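Local structure of AAC3-I (Uncultured bacterium, 5HMN) at residues N38-G42 / A43-R47; A90-K93 / A94-R97; E129-P132 / A133-L136. The protein probably transfers the acetyl group of acetyl-coenzyme A to aminoglycoside antibiotics, as a GNAT-fold acetyltransferase linked to drug resistance. All coordinates share one frame; numbering follows the deposited sequence.

Contact 1. Residues N38-G42 / A43-R47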
ATOM      1  N   ASN C  38      16.205  14.899  -4.083  1.00 50.24           N
ATOM      2  CA  ASN C  38      15.145  15.896  -4.007  1.00 54.23           C
ATOM      3  C   ASN C  38      14.314  15.718  -2.744  1.00 48.14           C
ATOM      4  O   ASN C  38      13.113  15.454  -2.813  1.00 49.10           O
ATOM      5  CB  ASN C  38      14.251  15.825  -5.245  1.00 64.70           C
ATOM      6  CG  ASN C  38      13.455  17.099  -5.465  1.00 84.05           C
ATOM      7  OD1 ASN C  38      13.191  17.855  -4.528  1.00 83.82           O
ATOM      8  ND2 ASN C  38      13.067  17.344  -6.711  1.00 93.50           N
ATOM      9  N   ARG C  39      14.967  15.865  -1.597  1.00 55.22           N
ATOM     10  CA  ARG C  39      14.333  15.669  -0.297  1.00 57.61           C
ATOM     11  C   ARG C  39      13.187  16.654  -0.072  1.00 54.27           C
ATOM     12  O   ARG C  39      13.251  17.801  -0.514  1.00 65.99           O
ATOM     13  CB  ARG C  39      15.368  15.810   0.822  1.00 60.11           C
ATOM     14  CG  ARG C  39      16.652  15.030   0.586  1.00 75.59           C
ATOM     15  CD  ARG C  39      17.700  15.376   1.629  1.00 72.76           C
ATOM     16  NE  ARG C  39      18.920  14.596   1.462  1.00 87.05           N
ATOM     17  CZ  ARG C  39      20.133  15.033   1.779  1.00 90.73           C
ATOM     18  NH1 ARG C  39      20.289  16.252   2.279  1.00 94.72           N
ATOM     19  NH2 ARG C  39      21.192  14.256   1.595  1.00100.43           N
ATOM     20  N   PRO C  40      12.128  16.202   0.615  1.00 46.34           N
ATOM     21  CA  PRO C  40      10.978  17.048   0.948  1.00 52.05           C
ATOM     22  C   PRO C  40      11.333  18.152   1.933  1.00 58.33           C
ATOM     23  O   PRO C  40      12.410  18.122   2.521  1.00 54.19           O
ATOM     24  CB  PRO C  40       9.991  16.066   1.587  1.00 56.85           C
ATOM     25  CG  PRO C  40      10.427  14.715   1.134  1.00 56.88           C
ATOM     26  CD  PRO C  40      11.920  14.807   1.036  1.00 56.99           C
ATOM     27  N   ARG C  41      10.431  19.115   2.113  1.00 47.57           N
ATOM     28  CA  ARG C  41      10.618  20.143   3.128  1.00 57.91           C
ATOM     29  C   ARG C  41      10.326  19.556   4.496  1.00 58.92           C
ATOM     30  O   ARG C  41       9.631  18.550   4.600  1.00 60.59           O
ATOM     31  CB  ARG C  41       9.709  21.340   2.864  1.00 62.45           C
ATOM     32  CG  ARG C  41       9.642  21.745   1.413  1.00 63.50           C
ATOM     33  CD  ARG C  41       8.311  22.408   1.110  1.00 86.95           C
ATOM     34  NE  ARG C  41       8.140  22.659  -0.316  1.00 82.80           N
ATOM     35  CZ  ARG C  41       7.096  23.289  -0.842  1.00107.60           C
ATOM     36  NH1 ARG C  41       6.124  23.739  -0.057  1.00103.38           N
ATOM     37  NH2 ARG C  41       7.025  23.476  -2.152  1.00115.69           N
ATOM     38  N   GLY C  42      10.851  20.189   5.541  1.00 56.43           N
ATOM     39  CA  GLY C  42      10.639  19.724   6.900  1.00 60.61           C
ATOM     40  C   GLY C  42       9.169  19.679   7.261  1.00 67.37           C
ATOM     41  O   GLY C  42       8.734  18.807   8.012  1.00 48.13           O
ATOM     42  N   ALA C  43       8.402  20.619   6.712  1.00 55.10           N
ATOM     43  CA  ALA C  43       6.972  20.693   6.971  1.00 65.28           C
ATOM     44  C   ALA C  43       6.249  19.475   6.408  1.00 48.78           C
ATOM     45  O   ALA C  43       5.424  18.868   7.090  1.00 59.75           O
ATOM     46  CB  ALA C  43       6.393  21.973   6.384  1.00 56.38           C
ATOM     47  N   TYR C  44       6.562  19.126   5.164  1.00 51.67           N
ATOM     48  CA  TYR C  44       5.968  17.960   4.512  1.00 50.22           C
ATOM     49  C   TYR C  44       6.334  16.680   5.252  1.00 41.46           C
ATOM     50  O   TYR C  44       5.474  15.843   5.542  1.00 46.63           O
ATOM     51  CB  TYR C  44       6.418  17.876   3.049  1.00 54.19           C
ATOM     52  CG  TYR C  44       5.961  16.627   2.315  1.00 45.51           C
ATOM     53  CD1 TYR C  44       6.727  15.469   2.329  1.00 46.61           C
ATOM     54  CD2 TYR C  44       4.770  16.613   1.600  1.00 45.48           C
ATOM     55  CE1 TYR C  44       6.321  14.335   1.665  1.00 47.80           C
ATOM     56  CE2 TYR C  44       4.355  15.480   0.926  1.00 54.29           C
ATOM     57  CZ  TYR C  44       5.136  14.345   0.963  1.00 51.34           C
ATOM     58  OH  TYR C  44       4.745  13.202   0.303  1.00 44.35           O
ATOM     59  N   SER C  45       7.618  16.529   5.556  1.00 47.47           N
ATOM     60  CA  SER C  45       8.103  15.347   6.259  1.00 49.36           C
ATOM     61  C   SER C  45       7.469  15.247   7.640  1.00 42.25           C
ATOM     62  O   SER C  45       7.155  14.164   8.115  1.00 41.06           O
ATOM     63  CB  SER C  45       9.629  15.378   6.378  1.00 42.36           C
ATOM     64  OG  SER C  45      10.238  15.423   5.102  1.00 44.49           O
ATOM     65  N   ARG C  46       7.264  16.389   8.285  1.00 51.89           N
ATOM     66  CA  ARG C  46       6.687  16.373   9.620  1.00 41.34           C
ATOM     67  C   ARG C  46       5.230  15.908   9.649  1.00 41.43           C
ATOM     68  O   ARG C  46       4.854  15.064  10.464  1.00 62.45           O
ATOM     69  CB  ARG C  46       6.766  17.747  10.251  1.00 57.02           C
ATOM     70  CG  ARG C  46       6.101  17.756  11.592  1.00 61.01           C
ATOM     71  CD  ARG C  46       6.281  19.076  12.297  1.00 71.06           C
ATOM     72  NE  ARG C  46       6.171  18.914  13.744  1.00 80.19           N
ATOM     73  CZ  ARG C  46       5.040  18.659  14.384  1.00 97.49           C
ATOM     74  NH1 ARG C  46       3.897  18.535  13.718  1.00 90.18           N
ATOM     75  NH2 ARG C  46       5.044  18.525  15.703  1.00 92.61           N
ATOM     76  N   ARG C  47       4.411  16.477   8.777  1.00 46.78           N
ATOM     77  CA  ARG C  47       2.994  16.121   8.726  1.00 43.96           C
ATOM     78  C   ARG C  47       2.813  14.645   8.385  1.00 41.55           C
ATOM     79  O   ARG C  47       1.853  14.006   8.820  1.00 46.20           O
ATOM     80  CB  ARG C  47       2.256  16.995   7.717  1.00 47.50           C
ATOM     81  CG  ARG C  47       1.986  18.403   8.213  1.00 72.81           C
ATOM     82  CD  ARG C  47       1.001  19.117   7.310  1.00 72.03           C
ATOM     83  NE  ARG C  47       1.469  19.166   5.929  1.00 76.33           N
ATOM     84  CZ  ARG C  47       2.284  20.105   5.462  1.00 82.29           C
ATOM     85  NH1 ARG C  47       2.721  21.061   6.270  1.00 76.17           N
ATOM     86  NH2 ARG C  47       2.665  20.091   4.192  1.00 82.60           N
TER
HETATM   87  O   HOH W   1      12.510  16.440   4.605  1.00 58.73           O

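Contact 2. Residues A90-K93 / A94-R97. With COA (coenzyme A), chain J.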
ATOM      1  N   ALA C  90      15.658  -1.572   4.770  1.00 25.56           N
ATOM      2  CA  ALA C  90      17.073  -1.646   4.414  1.00 30.19           C
ATOM      3  C   ALA C  90      18.001  -1.628   5.618  1.00 27.46           C
ATOM      4  O   ALA C  90      17.724  -0.981   6.627  1.00 26.11           O
ATOM      5  CB  ALA C  90      17.434  -0.506   3.478  1.00 30.17           C
ATOM      6  N   VAL C  91      19.109  -2.343   5.482  1.00 27.19           N
ATOM      7  CA  VAL C  91      20.175  -2.358   6.470  1.00 28.73           C
ATOM      8  C   VAL C  91      21.502  -2.068   5.767  1.00 28.84           C
ATOM      9  O   VAL C  91      21.766  -2.602   4.683  1.00 28.87           O
ATOM     10  CB  VAL C  91      20.248  -3.715   7.208  1.00 30.99           C
ATOM     11  CG1 VAL C  91      21.469  -3.776   8.117  1.00 27.00           C
ATOM     12  CG2 VAL C  91      18.968  -3.959   8.007  1.00 27.14           C
ATOM     13  N   ALA C  92      22.322  -1.215   6.373  1.00 28.34           N
ATOM     14  CA  ALA C  92      23.624  -0.862   5.811  1.00 40.19           C
ATOM     15  C   ALA C  92      24.475  -2.103   5.577  1.00 32.30           C
ATOM     16  O   ALA C  92      24.486  -3.028   6.393  1.00 38.82           O
ATOM     17  CB  ALA C  92      24.360   0.125   6.723  1.00 33.53           C
ATOM     18  N   LYS C  93      25.189  -2.108   4.459  1.00 33.99           N
ATOM     19  CA  LYS C  93      25.954  -3.272   4.028  1.00 36.43           C
ATOM     20  C   LYS C  93      26.906  -3.814   5.112  1.00 59.32           C
ATOM     21  O   LYS C  93      26.948  -5.022   5.345  1.00 40.57           O
ATOM     22  CB  LYS C  93      26.721  -2.927   2.742  1.00 48.19           C
ATOM     23  CG  LYS C  93      27.493  -4.071   2.158  1.00 59.01           C
ATOM     24  CD  LYS C  93      28.179  -3.685   0.883  1.00 74.97           C
ATOM     25  CE  LYS C  93      28.911  -4.900   0.447  1.00 82.06           C
ATOM     26  NZ  LYS C  93      29.714  -4.910  -0.783  1.00101.48           N
ATOM     27  N   ALA C  94      27.626  -2.933   5.810  1.00 38.50           N
ATOM     28  CA  ALA C  94      28.622  -3.388   6.775  1.00 53.84           C
ATOM     29  C   ALA C  94      27.951  -3.962   8.012  1.00 43.20           C
ATOM     30  O   ALA C  94      28.621  -4.493   8.904  1.00 44.93           O
ATOM     31  CB  ALA C  94      29.558  -2.243   7.159  1.00 50.57           C
ATOM     32  N   HIS C  95      26.628  -3.858   8.063  1.00 36.25           N
ATOM     33  CA  HIS C  95      25.884  -4.257   9.244  1.00 43.29           C
ATOM     34  C   HIS C  95      24.888  -5.386   9.038  1.00 35.02           C
ATOM     35  O   HIS C  95      24.074  -5.674   9.917  1.00 43.72           O
ATOM     36  CB  HIS C  95      25.185  -3.038   9.863  1.00 33.15           C
ATOM     37  CG  HIS C  95      26.135  -1.977  10.331  1.00 44.05           C
ATOM     38  ND1 HIS C  95      26.483  -1.811  11.653  1.00 48.87           N
ATOM     39  CD2 HIS C  95      26.824  -1.039   9.639  1.00 47.67           C
ATOM     40  CE1 HIS C  95      27.344  -0.810  11.759  1.00 44.42           C
ATOM     41  NE2 HIS C  95      27.567  -0.326  10.552  1.00 53.92           N
ATOM     42  N   ARG C  96      24.986  -6.065   7.898  1.00 45.93           N
ATOM     43  CA  ARG C  96      24.019  -7.099   7.547  1.00 42.20           C
ATOM     44  C   ARG C  96      24.374  -8.458   8.144  1.00 42.92           C
ATOM     45  O   ARG C  96      25.476  -8.652   8.660  1.00 41.64           O
ATOM     46  CB  ARG C  96      23.898  -7.201   6.028  1.00 43.78           C
ATOM     47  CG  ARG C  96      23.237  -5.979   5.407  1.00 37.50           C
ATOM     48  CD  ARG C  96      23.258  -6.012   3.890  1.00 45.57           C
ATOM     49  NE  ARG C  96      22.805  -4.739   3.332  1.00 38.76           N
ATOM     50  CZ  ARG C  96      22.842  -4.427   2.042  1.00 43.82           C
ATOM     51  NH1 ARG C  96      23.307  -5.299   1.155  1.00 47.00           N
ATOM     52  NH2 ARG C  96      22.415  -3.237   1.639  1.00 43.11           N
ATOM     53  N   ARG C  97      23.422  -9.385   8.067  1.00 41.00           N
ATOM     54  CA  ARG C  97      23.544 -10.722   8.651  1.00 46.66           C
ATOM     55  C   ARG C  97      23.822 -10.653  10.145  1.00 46.81           C
ATOM     56  O   ARG C  97      24.647 -11.398  10.664  1.00 50.83           O
ATOM     57  CB  ARG C  97      24.639 -11.528   7.949  1.00 59.41           C
ATOM     58  CG  ARG C  97      24.362 -11.793   6.483  1.00 68.58           C
ATOM     59  CD  ARG C  97      22.973 -12.376   6.296  1.00 68.15           C
ATOM     60  NE  ARG C  97      22.790 -13.632   7.020  1.00 58.06           N
ATOM     61  CZ  ARG C  97      22.950 -14.834   6.478  1.00 70.78           C
ATOM     62  NH1 ARG C  97      23.300 -14.950   5.205  1.00 74.86           N
ATOM     63  NH2 ARG C  97      22.760 -15.922   7.211  1.00 76.68           N
TER
HETATM   64  N1A COA J 500      21.526 -14.651   2.310  0.50 63.99           N
HETATM   65  C2A COA J 500      20.794 -15.669   2.835  0.50 57.83           C
HETATM   66  N3A COA J 500      19.959 -15.511   3.871  0.50 53.22           N
HETATM   67  C4A COA J 500      19.844 -14.285   4.398  0.50 58.76           C
HETATM   68  C5A COA J 500      20.562 -13.266   3.910  0.50 55.50           C
HETATM   69  C6A COA J 500      21.416 -13.452   2.861  0.50 58.61           C
HETATM   70  N6A COA J 500      22.275 -12.593   2.132  0.50 56.62           N
HETATM   71  N7A COA J 500      20.266 -12.191   4.617  0.50 55.27           N
HETATM   72  C8A COA J 500      19.382 -12.539   5.563  0.50 59.33           C
HETATM   73  N9A COA J 500      19.126 -13.837   5.415  0.50 59.41           N
HETATM   74  C1B COA J 500      18.271 -14.606   6.160  0.50 63.86           C
HETATM   75  C2B COA J 500      18.888 -15.391   7.007  0.50 61.26           C
HETATM   76  O2B COA J 500      18.029 -16.517   7.295  0.50 54.44           O
HETATM   77  C3B COA J 500      18.979 -14.584   8.287  0.50 60.80           C
HETATM   78  O3B COA J 500      19.092 -15.309   9.373  0.50 62.21           O
HETATM   79  P3B COA J 500      20.452 -15.951   9.823  0.50 75.08           P
HETATM   80  O7A COA J 500      20.240 -16.441  11.186  0.50 74.04           O
HETATM   81  O8A COA J 500      20.753 -17.078   8.954  0.50 75.68           O
HETATM   82  O9A COA J 500      21.617 -15.028   9.769  0.50 71.50           O
HETATM   83  C4B COA J 500      17.586 -13.843   8.226  0.50 55.84           C
HETATM   84  O4B COA J 500      17.293 -13.636   6.994  0.50 48.61           O
HETATM   85  C5B COA J 500      17.670 -12.486   8.955  0.50 53.80           C
HETATM   86  O5B COA J 500      18.784 -11.726   8.582  0.50 54.70           O
HETATM   87  P1A COA J 500      18.928 -10.276   9.105  0.50 41.33           P
HETATM   88  O1A COA J 500      20.254 -10.142   9.621  0.50 43.46           O
HETATM   89  O2A COA J 500      17.968 -10.036  10.128  0.50 30.75           O
HETATM   90  O3A COA J 500      18.856  -9.375   7.883  0.50 39.25           O
HETATM   91  P2A COA J 500      19.659  -8.086   7.641  0.50 38.88           P
HETATM   92  O4A COA J 500      19.707  -7.319   8.818  0.50 37.60           O
HETATM   93  O5A COA J 500      20.946  -8.427   7.174  0.50 40.45           O
HETATM   94  O6A COA J 500      19.057  -7.339   6.428  0.50 38.99           O
HETATM   95  CBP COA J 500      18.155  -6.932   4.291  0.50 36.71           C
HETATM   96  CCP COA J 500      18.443  -7.972   5.388  0.50 34.75           C
HETATM   97  CDP COA J 500      17.291  -5.813   4.839  0.50 37.93           C
HETATM   98  CEP COA J 500      17.374  -7.591   3.138  0.50 48.39           C
HETATM   99  CAP COA J 500      19.477  -6.414   3.800  0.50 38.46           C
HETATM  100  OAP COA J 500      20.070  -7.416   3.094  0.50 43.85           O
HETATM  101  C9P COA J 500      19.340  -5.235   2.885  0.50 42.46           C
HETATM  102  O9P COA J 500      19.240  -4.149   3.304  0.50 40.23           O
HETATM  103  N8P COA J 500      19.371  -5.395   1.484  0.50 42.26           N
HETATM  104  C7P COA J 500      19.288  -4.320   0.587  0.50 42.54           C
HETATM  105  C6P COA J 500      17.884  -3.739   0.334  0.50 50.43           C
HETATM  106  C5P COA J 500      16.707  -4.735   0.218  0.50 56.93           C
HETATM  107  O5P COA J 500      16.780  -5.745  -0.442  0.50 57.06           O
HETATM  108  N4P COA J 500      15.508  -4.381   0.919  0.50 51.26           N
HETATM  109  C3P COA J 500      14.313  -5.158   0.942  0.50 50.58           C
HETATM  110  C2P COA J 500      13.058  -4.296   0.647  0.50 63.14           C
HETATM  111  S1P COA J 500      11.586  -5.262   0.951  0.50 55.48           S

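Contact 3. Residues E129-P132 / A133-L136. With COA (coenzyme A), chain J.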
ATOM      1  N   GLU C 129      19.320  -9.243  -6.878  1.00 95.02           N
ATOM      2  CA  GLU C 129      19.710  -8.526  -5.668  1.00 95.83           C
ATOM      3  C   GLU C 129      18.855  -8.930  -4.450  1.00 91.20           C
ATOM      4  O   GLU C 129      19.156  -8.572  -3.309  1.00 89.18           O
ATOM      5  CB  GLU C 129      19.636  -7.012  -5.969  1.00105.34           C
ATOM      6  CG  GLU C 129      19.395  -6.044  -4.815  1.00120.10           C
ATOM      7  CD  GLU C 129      17.981  -6.110  -4.278  1.00128.60           C
ATOM      8  OE1 GLU C 129      17.056  -6.341  -5.081  1.00131.38           O
ATOM      9  OE2 GLU C 129      17.804  -5.967  -3.052  1.00125.80           O
ATOM     10  N   ASP C 130      17.822  -9.727  -4.696  1.00 78.67           N
ATOM     11  CA  ASP C 130      16.707  -9.860  -3.767  1.00 71.71           C
ATOM     12  C   ASP C 130      16.745 -10.999  -2.749  1.00 66.14           C
ATOM     13  O   ASP C 130      16.192 -10.854  -1.663  1.00 72.56           O
ATOM     14  CB  ASP C 130      15.423  -9.989  -4.577  1.00 79.51           C
ATOM     15  CG  ASP C 130      15.052  -8.705  -5.267  1.00 93.33           C
ATOM     16  OD1 ASP C 130      14.902  -7.690  -4.558  1.00 99.14           O
ATOM     17  OD2 ASP C 130      14.923  -8.703  -6.511  1.00 94.95           O
ATOM     18  N   GLU C 131      17.360 -12.130  -3.088  1.00 66.39           N
ATOM     19  CA  GLU C 131      17.198 -13.333  -2.262  1.00 68.62           C
ATOM     20  C   GLU C 131      17.595 -13.175  -0.785  1.00 55.91           C
ATOM     21  O   GLU C 131      17.029 -13.859   0.068  1.00 65.29           O
ATOM     22  CB  GLU C 131      17.959 -14.517  -2.874  1.00 90.10           C
ATOM     23  CG  GLU C 131      17.778 -15.846  -2.117  1.00 82.53           C
ATOM     24  CD  GLU C 131      16.344 -16.373  -2.129  1.00 89.11           C
ATOM     25  OE1 GLU C 131      15.521 -15.876  -2.925  1.00104.45           O
ATOM     26  OE2 GLU C 131      16.042 -17.292  -1.336  1.00 91.44           O
ATOM     27  N   PRO C 132      18.564 -12.288  -0.469  1.00 59.13           N
ATOM     28  CA  PRO C 132      18.709 -11.965   0.957  1.00 55.80           C
ATOM     29  C   PRO C 132      17.394 -11.512   1.594  1.00 49.38           C
ATOM     30  O   PRO C 132      17.063 -11.958   2.694  1.00 55.51           O
ATOM     31  CB  PRO C 132      19.737 -10.824   0.965  1.00 56.72           C
ATOM     32  CG  PRO C 132      20.225 -10.681  -0.470  1.00 71.76           C
ATOM     33  CD  PRO C 132      19.755 -11.876  -1.226  1.00 72.83           C
ATOM     34  N   ALA C 133      16.657 -10.646   0.905  1.00 48.27           N
ATOM     35  CA  ALA C 133      15.354 -10.198   1.384  1.00 44.39           C
ATOM     36  C   ALA C 133      14.324 -11.327   1.299  1.00 48.24           C
ATOM     37  O   ALA C 133      13.495 -11.490   2.190  1.00 40.91           O
ATOM     38  CB  ALA C 133      14.881  -8.987   0.588  1.00 43.49           C
ATOM     39  N   ILE C 134      14.383 -12.103   0.223  1.00 46.20           N
ATOM     40  CA  ILE C 134      13.456 -13.215   0.043  1.00 59.56           C
ATOM     41  C   ILE C 134      13.680 -14.298   1.097  1.00 46.49           C
ATOM     42  O   ILE C 134      12.722 -14.868   1.616  1.00 52.29           O
ATOM     43  CB  ILE C 134      13.584 -13.829  -1.362  1.00 59.24           C
ATOM     44  CG1 ILE C 134      13.342 -12.760  -2.427  1.00 64.42           C
ATOM     45  CG2 ILE C 134      12.603 -14.981  -1.541  1.00 53.58           C
ATOM     46  CD1 ILE C 134      13.398 -13.287  -3.839  1.00 64.92           C
ATOM     47  N   ALA C 135      14.941 -14.573   1.418  1.00 47.94           N
ATOM     48  CA  ALA C 135      15.259 -15.519   2.484  1.00 57.85           C
ATOM     49  C   ALA C 135      14.748 -14.988   3.818  1.00 53.54           C
ATOM     50  O   ALA C 135      14.287 -15.751   4.668  1.00 61.65           O
ATOM     51  CB  ALA C 135      16.753 -15.778   2.551  1.00 50.83           C
ATOM     52  N   LEU C 136      14.835 -13.671   3.986  1.00 52.30           N
ATOM     53  CA  LEU C 136      14.329 -12.998   5.176  1.00 52.56           C
ATOM     54  C   LEU C 136      12.812 -13.090   5.269  1.00 47.92           C
ATOM     55  O   LEU C 136      12.259 -13.380   6.322  1.00 54.26           O
ATOM     56  CB  LEU C 136      14.755 -11.526   5.177  1.00 48.78           C
ATOM     57  CG  LEU C 136      14.185 -10.640   6.286  1.00 46.05           C
ATOM     58  CD1 LEU C 136      14.904 -10.880   7.600  1.00 54.67           C
ATOM     59  CD2 LEU C 136      14.254  -9.169   5.894  1.00 44.70           C
TER
HETATM   60  N1A COA J 500      21.526 -14.651   2.310  0.50 63.99           N
HETATM   61  C2A COA J 500      20.794 -15.669   2.835  0.50 57.83           C
HETATM   62  N3A COA J 500      19.959 -15.511   3.871  0.50 53.22           N
HETATM   63  C4A COA J 500      19.844 -14.285   4.398  0.50 58.76           C
HETATM   64  C5A COA J 500      20.562 -13.266   3.910  0.50 55.50           C
HETATM   65  C6A COA J 500      21.416 -13.452   2.861  0.50 58.61           C
HETATM   66  N6A COA J 500      22.275 -12.593   2.132  0.50 56.62           N
HETATM   67  N7A COA J 500      20.266 -12.191   4.617  0.50 55.27           N
HETATM   68  C8A COA J 500      19.382 -12.539   5.563  0.50 59.33           C
HETATM   69  N9A COA J 500      19.126 -13.837   5.415  0.50 59.41           N
HETATM   70  C1B COA J 500      18.271 -14.606   6.160  0.50 63.86           C
HETATM   71  C2B COA J 500      18.888 -15.391   7.007  0.50 61.26           C
HETATM   72  O2B COA J 500      18.029 -16.517   7.295  0.50 54.44           O
HETATM   73  C3B COA J 500      18.979 -14.584   8.287  0.50 60.80           C
HETATM   74  O3B COA J 500      19.092 -15.309   9.373  0.50 62.21           O
HETATM   75  P3B COA J 500      20.452 -15.951   9.823  0.50 75.08           P
HETATM   76  O7A COA J 500      20.240 -16.441  11.186  0.50 74.04           O
HETATM   77  O8A COA J 500      20.753 -17.078   8.954  0.50 75.68           O
HETATM   78  O9A COA J 500      21.617 -15.028   9.769  0.50 71.50           O
HETATM   79  C4B COA J 500      17.586 -13.843   8.226  0.50 55.84           C
HETATM   80  O4B COA J 500      17.293 -13.636   6.994  0.50 48.61           O
HETATM   81  C5B COA J 500      17.670 -12.486   8.955  0.50 53.80           C
HETATM   82  O5B COA J 500      18.784 -11.726   8.582  0.50 54.70           O
HETATM   83  P1A COA J 500      18.928 -10.276   9.105  0.50 41.33           P
HETATM   84  O1A COA J 500      20.254 -10.142   9.621  0.50 43.46           O
HETATM   85  O2A COA J 500      17.968 -10.036  10.128  0.50 30.75           O
HETATM   86  O3A COA J 500      18.856  -9.375   7.883  0.50 39.25           O
HETATM   87  P2A COA J 500      19.659  -8.086   7.641  0.50 38.88           P
HETATM   88  O4A COA J 500      19.707  -7.319   8.818  0.50 37.60           O
HETATM   89  O5A COA J 500      20.946  -8.427   7.174  0.50 40.45           O
HETATM   90  O6A COA J 500      19.057  -7.339   6.428  0.50 38.99           O
HETATM   91  CBP COA J 500      18.155  -6.932   4.291  0.50 36.71           C
HETATM   92  CCP COA J 500      18.443  -7.972   5.388  0.50 34.75           C
HETATM   93  CDP COA J 500      17.291  -5.813   4.839  0.50 37.93           C
HETATM   94  CEP COA J 500      17.374  -7.591   3.138  0.50 48.39           C
HETATM   95  CAP COA J 500      19.477  -6.414   3.800  0.50 38.46           C
HETATM   96  OAP COA J 500      20.070  -7.416   3.094  0.50 43.85           O
HETATM   97  C9P COA J 500      19.340  -5.235   2.885  0.50 42.46           C
HETATM   98  O9P COA J 500      19.240  -4.149   3.304  0.50 40.23           O
HETATM   99  N8P COA J 500      19.371  -5.395   1.484  0.50 42.26           N
HETATM  100  C7P COA J 500      19.288  -4.320   0.587  0.50 42.54           C
HETATM  101  C6P COA J 500      17.884  -3.739   0.334  0.50 50.43           C
HETATM  102  C5P COA J 500      16.707  -4.735   0.218  0.50 56.93           C
HETATM  103  O5P COA J 500      16.780  -5.745  -0.442  0.50 57.06           O
HETATM  104  N4P COA J 500      15.508  -4.381   0.919  0.50 51.26           N
HETATM  105  C3P COA J 500      14.313  -5.158   0.942  0.50 50.58           C
HETATM  106  C2P COA J 500      13.058  -4.296   0.647  0.50 63.14           C
HETATM  107  S1P COA J 500      11.586  -5.262   0.951  0.50 55.48           S

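Contact 1. Residues N38-G42 / A43-R47
Tyr-44 reaches back over the turn that starts helix 42-49 and rests on Pro-40, four residues earlier. Its CB lies 3.6 Å from Arg-41 O, the carbonyl at the N-cap position. CG is anti to the backbone N (chi1 175°), a torsion that turns the ring back toward the preceding loop. Further along, CD1 makes the main contact, 3.4 Å from Pro-40 CB, and CE1 is still 4.1 Å from that same carbon. The ring meets the proline at a slant. Beyond the ring, the hydroxyl OH leaves the local contact and is hydrogen-bonded to the backbone O of Lys-76 of the second subunit. Tyrosine suits this place because it joins an apolar ring, useful against proline, to a polar tip that can finish in the dimer interface. Proline in turn offers a rigid apolar surface in a loop.

The polar side of the turn belongs to Ser-45. Its backbone N donates to Arg-41 O at 3.0 Å in a nearly straight bond (174°), and Arg-46 N donates to Gly-42 O at 2.8 Å, so the two carbonyls start the helical ladder. The small OG of Ser-45 comes within 3.2 Å of Arg-41 O, and a water links it to Pro-40 O, to which the water donates at 2.7 Å. A short side chain is apt here, since it stays close to the backbone.

Two of the arginines have salt-bridge partners elsewhere: Arg-41 NE with Glu-80 of the second subunit, and Arg-46 NH1 with Glu-50. Pro-40 packs on Glu-78 of the second subunit, while Ser-45 leans on Val-15 and Glu-19, so the start of helix 42-49 lies between helix 15-28 and the partner chain.

Contact 2. Residues A90-K93 / A94-R97
Arg-96 grips the carbonyl of Val-91, the last residue of strand 82-91, through NE, 2.7 Å from Val-91 O in an almost straight bond (164°) that lies in the guanidinium plane. NH2 adds a weak second bond to that oxygen; the two bonds, with the packing on both faces, would limit rotation of the group. Among backbone bonds, His-95 N donates to Ala-92 O at 2.8 Å and closes a tight turn over Lys-93 and Ala-94.

Flat packing holds Arg-96 as well: COA N8P lies 3.6 Å above one face of the guanidinium, and Lys-93 CA covers the opposite face. Arg-96 opens the Arg-x-x-Gly-x-Ala signature of the GNAT fold, the pyrophosphate-binding loop, whose Gly-99 and Ala-101 also bind the cofactor through their backbone N.

Hydrogen bonds to the ligand come from backbone and side chain alike. Val-91 N donates to the pantetheine carbonyl O9P at 2.8 Å, and Arg-97 N to the pyrophosphate oxygen O5A, also at 2.8 Å. Arginine suits position 97 because one plane serves two purposes: bent at chi2 and chi3 (-51° and -59°), its chain lays a guanidinium face over the adenine near C4A, while NH2 donates to O9A of the 3'-phosphate at 2.9 Å.

Contact 3. Residues E129-P132 / A133-L136
This is a helix-start contact: Glu-131 and Asp-130 lie against Ile-134 in the opening turn of helix 131-140, which in the GNAT fold follows strand 119-124 and walls one side of the coenzyme A site. The turn is built by backbone bonds, Ile-134 N to Asp-130 O at 2.9 Å and Leu-136 N to Pro-132 O at 3.1 Å, with Ala-135 N bonded to Glu-131 O between them. Proline is well placed here, as the first turn of a helix does not need its missing N-H.

On the face away from the cofactor, Glu-131 has CG anti to its own N (chi1 -177°), then bends at chi2 (64°). The side chain then crosses that of Ile-134 at about a right angle, with OE1 3.2 Å from Ile-134 CB and with CG2 and CD1 also near. An acid near a helix N-terminus would be favoured by the helix dipole. From the side chain of Asp-130, CB packs 3.9 Å from Ile-134 CD1. The beta-branched isoleucine also packs on Leu-147 of the second subunit.

The helical residues that face the cofactor, Pro-132, Ala-133, Ala-135 and Leu-136, are small or apolar, so the ligand can lie close to the helix. Leu-136 sends CD1 to the ribose carbon C5B at 3.5 Å, and its side chain also packs on Ala-101 and Thr-102 of helix 100-115. Ala-133 brings CA to 3.7 Å from the pantetheine methyl CEP. The adenine sits beside two residues of the turn: Ala-135 CB is 3.5 Å from N3A, and Pro-132 CB lies 3.3 Å from the exocyclic N6A.

How the contacts relate
Contacts 1 and 2 lie at the surface; contact 3 is partly buried. Contacts 2 and 3 share coenzyme A, their centres about 13 Å apart. Contact 2 grips the cofactor by hydrogen bonds and arginine charge, whereas contact 3 meets it largely with apolar carbon. Both also have helix 100-115 as a neighbour. Contact 1 has no part in that site: its centre is about 26 Å from that of contact 2 and about 31 Å from that of contact 3, on the opposite side of the chain's centre from the latter. It is turned toward the second subunit, although helix 15-28, which it touches, also borders contact 2. Contacts 1 and 3 each start a helix.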